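Local structure of lipid transferase CIDEC (Mus musculus, 4MAC) at residues Ser17-Lys22 with Met77-Gly82; Val23-Met28 with Asp41-Lys46. The protein transfers triacylglycerols between lipid droplets in white adipose tissue, promoting their fusion into a single large droplet, with homodimerization through its CIDE-N domain crucial to this role. All blocks are in the same frame, centred on the assembly; numbering follows the deposited sequence.

Both contacts lie in the CIDE-N domain, a ubiquitin-like roll, and reach the same mixed sheet. In contact 1 the end of strand 12-17 and the turn after it meet strand 75-80; in contact 2 the outermost strand 24-29 meets the end of helix 32-43. Their centres lie about 10 Å apart. Both segments of contact 2 fall in the sequence between those of contact 1, and the chain passes directly from Lys-22 to Val-23. They touch through, among others, Val-78 CG2 on Leu-45 CD1 and Ser-17 CB on Arg-24 CG. Contact 2 also faces the second subunit, so the core and the homodimer interface meet at strand 24-29.

Contact 1 of 2, residues Ser17-Lys22 with Met77-Gly82; sequences STADRK and MVLLKG
Ser-17 and Met-77 form the parallel bridge that ends the pairing of strands 12-17 and 75-80, the two central parallel strands of the ubiquitin-like roll. Here the partners part company, since the chain leaves Ser-17 for a type I turn from Thr-18 to Arg-21 while the other strand runs on. The last direct backbone bond runs from Val-78 N to Ser-17 O at 3.0 Å, with an N-H...O angle of 161°. At the carbonyl of Val-78 a water bridges instead, accepting from Ala-19 N and donating to Val-78 O.

Side chains follow the backbones as they diverge. Met-77 carries its CG anti to the backbone N (chi1 -179°), and from there the thioether runs alongside the turn: CG lies 3.8 Å from Thr-18 O, and SD is 3.8 Å from Ala-19 CA. The ends of Met-77 and Leu-79 both lie near Ala-19 CB, but their exact placement is doubtful, because Met-77 CE and Leu-79 CD1 are modelled too close together.

The turn is braced from within. Thr-18 O accepts from both Arg-21 N and Ser-17 OG, the hydroxyl lying in the carbonyl plane on a lone pair. Arg-21 extends from the turn to a salt bridge with Glu-55. Asp-20 makes an Asx turn in which OD1 takes two donors from opposite faces of its carboxylate plane: Lys-22 N at 2.7 Å and, on the other face, Thr-18 OG1 at 2.6 Å.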
ATOM      1  N   SER A  17       2.648   2.461  -6.938  1.00 27.49           N
ATOM      2  CA  SER A  17       3.244   1.382  -7.726  1.00 27.60           C
ATOM      3  C   SER A  17       4.529   1.815  -8.467  1.00 27.17           C
ATOM      4  O   SER A  17       4.655   2.949  -8.926  1.00 26.07           O
ATOM      5  CB  SER A  17       2.226   0.872  -8.774  1.00 26.89           C
ATOM      6  OG  SER A  17       2.743  -0.309  -9.441  1.00 28.96           O
ATOM      7  N   THR A  18       5.457   0.876  -8.649  1.00 26.90           N
ATOM      8  CA  THR A  18       6.567   1.136  -9.547  1.00 26.66           C
ATOM      9  C   THR A  18       6.072   0.957 -10.982  1.00 27.52           C
ATOM     10  O   THR A  18       4.984   0.454 -11.178  1.00 26.64           O
ATOM     11  CB  THR A  18       7.703   0.173  -9.221  1.00 27.49           C
ATOM     12  OG1 THR A  18       7.222  -1.161  -9.390  1.00 25.13           O
ATOM     13  CG2 THR A  18       8.096   0.373  -7.716  1.00 28.80           C
ATOM     14  N   ALA A  19       6.851   1.374 -11.986  1.00 28.30           N
ATOM     15  CA  ALA A  19       6.332   1.370 -13.354  1.00 30.01           C
ATOM     16  C   ALA A  19       6.088  -0.056 -13.861  1.00 29.86           C
ATOM     17  O   ALA A  19       5.156  -0.297 -14.639  1.00 29.20           O
ATOM     18  CB  ALA A  19       7.282   2.142 -14.304  1.00 29.84           C
ATOM     19  N   ASP A  20       6.887  -1.004 -13.388  1.00 30.19           N
ATOM     20  CA  ASP A  20       6.704  -2.410 -13.822  1.00 32.25           C
ATOM     21  C   ASP A  20       5.559  -3.113 -13.048  1.00 31.71           C
ATOM     22  O   ASP A  20       5.207  -4.281 -13.327  1.00 31.98           O
ATOM     23  CB  ASP A  20       8.013  -3.176 -13.668  1.00 32.02           C
ATOM     24  CG  ASP A  20       8.486  -3.254 -12.223  1.00 35.77           C
ATOM     25  OD1 ASP A  20       7.702  -2.989 -11.227  1.00 35.17           O
ATOM     26  OD2 ASP A  20       9.699  -3.559 -12.092  1.00 38.75           O
ATOM     27  N   ARG A  21       4.999  -2.381 -12.081  1.00 29.78           N
ATOM     28  CA  ARG A  21       3.893  -2.857 -11.223  1.00 30.32           C
ATOM     29  C   ARG A  21       4.273  -4.060 -10.383  1.00 31.35           C
ATOM     30  O   ARG A  21       3.404  -4.820  -9.971  1.00 33.01           O
ATOM     31  CB  ARG A  21       2.586  -3.162 -12.001  1.00 29.64           C
ATOM     32  CG  ARG A  21       1.930  -2.028 -12.813  1.00 29.44           C
ATOM     33  CD  ARG A  21       0.605  -2.551 -13.487  1.00 30.67           C
ATOM     34  NE  ARG A  21      -0.197  -1.486 -14.105  1.00 31.99           N
ATOM     35  CZ  ARG A  21       0.079  -0.880 -15.269  1.00 32.60           C
ATOM     36  NH1 ARG A  21       1.179  -1.162 -15.966  1.00 31.29           N
ATOM     37  NH2 ARG A  21      -0.720   0.082 -15.717  1.00 31.75           N
ATOM     38  N   LYS A  22       5.548  -4.232 -10.067  1.00 32.28           N
ATOM     39  CA  LYS A  22       5.889  -5.385  -9.256  1.00 33.17           C
ATOM     40  C   LYS A  22       5.905  -5.092  -7.757  1.00 32.67           C
ATOM     41  O   LYS A  22       5.715  -6.006  -6.947  1.00 32.51           O
ATOM     42  CB  LYS A  22       7.179  -6.044  -9.773  1.00 32.71           C
ATOM     43  CG  LYS A  22       6.905  -6.831 -11.087  1.00 33.59           C
ATOM     44  CD  LYS A  22       8.156  -6.896 -11.897  1.00 41.11           C
ATOM     45  CE  LYS A  22       9.316  -7.126 -10.983  1.00 43.46           C
ATOM     46  NZ  LYS A  22       9.156  -8.489 -10.418  1.00 48.44           N
ATOM     47  N   MET A  77       1.399   5.662  -9.902  1.00 27.95           N
ATOM     48  CA  MET A  77       2.553   4.989 -10.517  1.00 27.60           C
ATOM     49  C   MET A  77       3.652   5.999 -10.647  1.00 27.62           C
ATOM     50  O   MET A  77       3.394   7.120 -11.139  1.00 25.37           O
ATOM     51  CB  MET A  77       2.227   4.431 -11.926  1.00 26.78           C
ATOM     52  CG  MET A  77       3.464   3.683 -12.557  1.00 27.60           C
ATOM     53  SD  MET A  77       2.964   2.950 -14.134  1.00 33.30           S
ATOM     54  CE  MET A  77       4.027   3.724 -15.291  1.00 36.73           C
ATOM     55  N   VAL A  78       4.867   5.635 -10.201  1.00 27.55           N
ATOM     56  CA  VAL A  78       5.956   6.557 -10.417  1.00 29.00           C
ATOM     57  C   VAL A  78       6.694   6.211 -11.700  1.00 29.15           C
ATOM     58  O   VAL A  78       6.925   5.043 -12.020  1.00 29.70           O
ATOM     59  CB  VAL A  78       6.918   6.709  -9.220  1.00 30.14           C
ATOM     60  CG1 VAL A  78       6.119   6.931  -7.977  1.00 31.53           C
ATOM     61  CG2 VAL A  78       7.801   5.506  -9.043  1.00 31.87           C
ATOM     62  N   LEU A  79       7.064   7.236 -12.429  1.00 28.14           N
ATOM     63  CA  LEU A  79       7.854   7.038 -13.630  1.00 29.56           C
ATOM     64  C   LEU A  79       9.179   7.722 -13.435  1.00 29.94           C
ATOM     65  O   LEU A  79       9.239   8.881 -13.008  1.00 29.15           O
ATOM     66  CB  LEU A  79       7.127   7.626 -14.844  1.00 28.22           C
ATOM     67  CG  LEU A  79       6.128   6.831 -15.661  1.00 30.63           C
ATOM     68  CD1 LEU A  79       5.563   5.614 -15.023  1.00 31.92           C
ATOM     69  CD2 LEU A  79       4.998   7.756 -16.137  1.00 30.69           C
ATOM     70  N   LEU A  80      10.242   7.004 -13.757  1.00 30.99           N
ATOM     71  CA  LEU A  80      11.584   7.596 -13.758  1.00 32.21           C
ATOM     72  C   LEU A  80      11.793   8.191 -15.146  1.00 33.65           C
ATOM     73  O   LEU A  80      11.049   7.865 -16.099  1.00 33.20           O
ATOM     74  CB  LEU A  80      12.622   6.472 -13.502  1.00 32.01           C
ATOM     75  CG  LEU A  80      12.420   5.703 -12.201  1.00 32.15           C
ATOM     76  CD1 LEU A  80      13.528   4.630 -12.011  1.00 33.16           C
ATOM     77  CD2 LEU A  80      12.388   6.696 -11.070  1.00 30.92           C
ATOM     78  N   LYS A  81      12.822   9.030 -15.281  1.00 35.91           N
ATOM     79  CA  LYS A  81      13.228   9.550 -16.582  1.00 36.68           C
ATOM     80  C   LYS A  81      13.037   8.565 -17.720  1.00 38.25           C
ATOM     81  O   LYS A  81      13.609   7.456 -17.711  1.00 38.34           O
ATOM     82  CB  LYS A  81      14.687   9.993 -16.550  1.00 37.04           C
ATOM     83  CG  LYS A  81      15.182  10.430 -17.897  1.00 38.31           C
ATOM     84  CD  LYS A  81      16.509  11.236 -17.812  1.00 42.49           C
ATOM     85  CE  LYS A  81      16.702  11.906 -19.175  1.00 42.08           C
ATOM     86  NZ  LYS A  81      18.087  11.760 -19.662  1.00 46.03           N
ATOM     87  N   GLY A  82      12.203   8.960 -18.694  1.00 39.61           N
ATOM     88  CA  GLY A  82      12.034   8.159 -19.902  1.00 40.47           C
ATOM     89  C   GLY A  82      11.198   6.887 -19.824  1.00 40.95           C
ATOM     90  O   GLY A  82      11.016   6.220 -20.852  1.00 42.14           O
TER
HETATM   91  O   HOH W   1       9.048   2.929 -11.422  1.00 28.33           O

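Contact 2 of 2, residues Val23-Met28 with Asp41-Lys46; sequences VRKGIM and DILKLK
Ile-27 and Ile-42 meet tip to tip where strand 24-29 faces the last turn of helix 32-43, a strand-to-helix contact belonging to the helix-on-sheet core of the ubiquitin-like roll.

The apolar part has two centres. In the first, Ile-27 CG2 lies 3.7 Å from Ile-42 CD1, while Ile-27 CD1 comes equally near Ile-42 CG2, so each isoleucine offers both of its branches to the other. In the second, a single methyl of Leu-43 serves two strand residues: CD2 is 3.9 Å from Val-23 CG2 and just as far from CG of Lys-25. Val-23 is turned off a staggered position (chi1 21° for CG1), with CG2 roughly anti to the backbone N and facing Leu-43. The side chains of Lys-25 and Leu-43 run antiparallel where they pass, so that Lys-25 CB and CG both rest on the methyl CD2 of Leu-43.

The polar part rests on the same lysine. Beyond CG its chain is fully extended, carrying the ammonium past Leu-43 to the helix end, where NZ donates to Ile-42 O at 2.8 Å. The C=O...N angle of 165° sets the nitrogen almost straight ahead of the carbonyl. A C-terminal helix carbonyl is a natural site for a positive charge, and the helix dipole probably adds to the attraction. Lys-44 NZ stands 6.4 Å from Lys-25 NZ, a like charge whose effect is probably offset by the salt bridge from Lys-25 to Glu-62 of the second subunit.

Strand 24-29 pairs with strand 12-17 along one edge and makes backbone hydrogen bonds to the second subunit from Arg-24 and Gly-26; above the sheet, Leu-43 continues inward onto Val-16 and onto Val-78 of strand 75-80.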
ATOM      1  N   VAL A  23       6.176  -3.834  -7.408  1.00 32.63           N
ATOM      2  CA  VAL A  23       6.176  -3.368  -6.009  1.00 31.61           C
ATOM      3  C   VAL A  23       5.166  -2.236  -5.823  1.00 32.14           C
ATOM      4  O   VAL A  23       5.089  -1.285  -6.637  1.00 27.88           O
ATOM      5  CB  VAL A  23       7.641  -3.184  -5.418  1.00 33.87           C
ATOM      6  CG1 VAL A  23       8.683  -3.016  -6.487  1.00 37.07           C
ATOM      7  CG2 VAL A  23       7.792  -2.183  -4.190  1.00 31.15           C
ATOM      8  N   ARG A  24       4.295  -2.431  -4.821  1.00 30.37           N
ATOM      9  CA  ARG A  24       3.230  -1.510  -4.533  1.00 30.30           C
ATOM     10  C   ARG A  24       3.249  -1.259  -3.036  1.00 28.82           C
ATOM     11  O   ARG A  24       3.274  -2.207  -2.254  1.00 28.59           O
ATOM     12  CB  ARG A  24       1.895  -2.127  -4.972  1.00 30.96           C
ATOM     13  CG  ARG A  24       1.220  -1.379  -6.096  1.00 36.09           C
ATOM     14  CD  ARG A  24       0.567  -2.282  -7.168  1.00 41.73           C
ATOM     15  NE  ARG A  24       0.101  -3.561  -6.652  1.00 43.03           N
ATOM     16  CZ  ARG A  24       0.573  -4.754  -7.019  1.00 47.55           C
ATOM     17  NH1 ARG A  24       1.539  -4.864  -7.907  1.00 44.91           N
ATOM     18  NH2 ARG A  24       0.061  -5.865  -6.489  1.00 48.01           N
ATOM     19  N   LYS A  25       3.281   0.010  -2.622  1.00 27.24           N
ATOM     20  CA  LYS A  25       3.413   0.273  -1.206  1.00 27.22           C
ATOM     21  C   LYS A  25       2.598   1.456  -0.729  1.00 26.66           C
ATOM     22  O   LYS A  25       2.458   2.427  -1.454  1.00 25.27           O
ATOM     23  CB  LYS A  25       4.898   0.502  -0.840  1.00 28.16           C
ATOM     24  CG  LYS A  25       5.828  -0.730  -1.134  1.00 27.73           C
ATOM     25  CD  LYS A  25       7.166  -0.449  -0.506  1.00 30.94           C
ATOM     26  CE  LYS A  25       8.136  -1.642  -0.558  1.00 32.96           C
ATOM     27  NZ  LYS A  25       9.350  -1.234   0.210  1.00 33.18           N
ATOM     28  N   GLY A  26       2.120   1.376   0.515  1.00 25.08           N
ATOM     29  CA  GLY A  26       1.360   2.461   1.149  1.00 24.66           C
ATOM     30  C   GLY A  26       2.295   3.500   1.757  1.00 24.91           C
ATOM     31  O   GLY A  26       3.149   3.149   2.557  1.00 26.08           O
ATOM     32  N   ILE A  27       2.185   4.759   1.334  1.00 23.75           N
ATOM     33  CA  ILE A  27       3.108   5.783   1.785  1.00 25.50           C
ATOM     34  C   ILE A  27       2.269   6.915   2.316  1.00 25.57           C
ATOM     35  O   ILE A  27       1.255   7.267   1.698  1.00 25.70           O
ATOM     36  CB  ILE A  27       3.968   6.335   0.613  1.00 25.82           C
ATOM     37  CG1 ILE A  27       4.767   5.207  -0.057  1.00 26.88           C
ATOM     38  CG2 ILE A  27       4.868   7.512   1.080  1.00 25.57           C
ATOM     39  CD1 ILE A  27       5.629   5.605  -1.228  1.00 26.85           C
ATOM     40  N   MET A  28       2.672   7.476   3.452  1.00 26.15           N
ATOM     41  CA  MET A  28       1.962   8.617   4.011  1.00 27.48           C
ATOM     42  C   MET A  28       2.517   9.924   3.450  1.00 28.21           C
ATOM     43  O   MET A  28       3.719  10.079   3.382  1.00 28.11           O
ATOM     44  CB  MET A  28       2.085   8.576   5.552  1.00 28.43           C
ATOM     45  CG  MET A  28       1.303   7.401   6.195  1.00 26.92           C
ATOM     46  SD  MET A  28      -0.454   7.370   5.747  1.00 32.36           S
ATOM     47  CE  MET A  28      -1.034   8.929   6.426  1.00 34.47           C
ATOM     48  N   ASP A  41      13.319   6.194  -1.831  1.00 31.94           N
ATOM     49  CA  ASP A  41      13.835   5.293  -0.777  1.00 33.19           C
ATOM     50  C   ASP A  41      12.838   4.164  -0.523  1.00 31.36           C
ATOM     51  O   ASP A  41      13.216   2.994  -0.309  1.00 29.59           O
ATOM     52  CB  ASP A  41      14.112   6.022   0.551  1.00 34.37           C
ATOM     53  CG  ASP A  41      15.451   6.773   0.566  1.00 41.44           C
ATOM     54  OD1 ASP A  41      16.303   6.556  -0.351  1.00 47.69           O
ATOM     55  OD2 ASP A  41      15.636   7.624   1.491  1.00 47.77           O
ATOM     56  N   ILE A  42      11.555   4.517  -0.556  1.00 30.61           N
ATOM     57  CA  ILE A  42      10.494   3.553  -0.181  1.00 30.17           C
ATOM     58  C   ILE A  42      10.325   2.426  -1.193  1.00 31.62           C
ATOM     59  O   ILE A  42      10.231   1.261  -0.833  1.00 32.80           O
ATOM     60  CB  ILE A  42       9.180   4.260   0.149  1.00 30.25           C
ATOM     61  CG1 ILE A  42       9.393   5.136   1.409  1.00 28.70           C
ATOM     62  CG2 ILE A  42       8.024   3.207   0.362  1.00 28.99           C
ATOM     63  CD1 ILE A  42       8.177   5.958   1.884  1.00 29.57           C
ATOM     64  N   LEU A  43      10.362   2.768  -2.466  1.00 32.22           N
ATOM     65  CA  LEU A  43      10.119   1.813  -3.534  1.00 32.04           C
ATOM     66  C   LEU A  43      11.482   1.242  -4.060  1.00 32.65           C
ATOM     67  O   LEU A  43      11.513   0.328  -4.889  1.00 33.25           O
ATOM     68  CB  LEU A  43       9.322   2.537  -4.644  1.00 31.41           C
ATOM     69  CG  LEU A  43       7.839   2.913  -4.384  1.00 32.37           C
ATOM     70  CD1 LEU A  43       7.225   3.538  -5.625  1.00 29.49           C
ATOM     71  CD2 LEU A  43       7.032   1.638  -4.056  1.00 28.54           C
ATOM     72  N   LYS A  44      12.596   1.757  -3.545  1.00 32.81           N
ATOM     73  CA  LYS A  44      13.945   1.296  -3.938  1.00 33.83           C
ATOM     74  C   LYS A  44      14.196   1.641  -5.412  1.00 32.63           C
ATOM     75  O   LYS A  44      14.628   0.805  -6.198  1.00 32.48           O
ATOM     76  CB  LYS A  44      14.087  -0.208  -3.709  1.00 34.46           C
ATOM     77  CG  LYS A  44      13.771  -0.668  -2.255  1.00 40.53           C
ATOM     78  CD  LYS A  44      14.278  -2.117  -2.041  1.00 44.04           C
ATOM     79  CE  LYS A  44      14.404  -2.474  -0.525  1.00 50.20           C
ATOM     80  NZ  LYS A  44      15.675  -2.052   0.183  1.00 52.43           N
ATOM     81  N   LEU A  45      13.857   2.869  -5.788  1.00 31.25           N
ATOM     82  CA  LEU A  45      13.927   3.284  -7.189  1.00 31.48           C
ATOM     83  C   LEU A  45      15.380   3.528  -7.515  1.00 31.40           C
ATOM     84  O   LEU A  45      16.105   4.007  -6.664  1.00 31.70           O
ATOM     85  CB  LEU A  45      13.159   4.595  -7.369  1.00 31.86           C
ATOM     86  CG  LEU A  45      11.655   4.565  -7.074  1.00 30.52           C
ATOM     87  CD1 LEU A  45      11.053   5.918  -7.319  1.00 33.30           C
ATOM     88  CD2 LEU A  45      10.963   3.517  -7.932  1.00 34.05           C
ATOM     89  N   LYS A  46      15.821   3.214  -8.725  1.00 31.39           N
ATOM     90  CA  LYS A  46      17.236   3.422  -9.088  1.00 30.71           C
ATOM     91  C   LYS A  46      17.665   4.904  -9.144  1.00 30.77           C
ATOM     92  O   LYS A  46      18.838   5.197  -9.024  1.00 30.59           O
ATOM     93  CB  LYS A  46      17.599   2.672 -10.392  1.00 30.22           C
ATOM     94  CG  LYS A  46      16.888   3.160 -11.622  1.00 29.70           C
ATOM     95  CD  LYS A  46      17.452   2.549 -12.947  1.00 31.29           C
ATOM     96  CE  LYS A  46      16.776   3.207 -14.175  1.00 33.94           C
ATOM     97  NZ  LYS A  46      16.700   2.373 -15.410  1.00 31.33           N
TER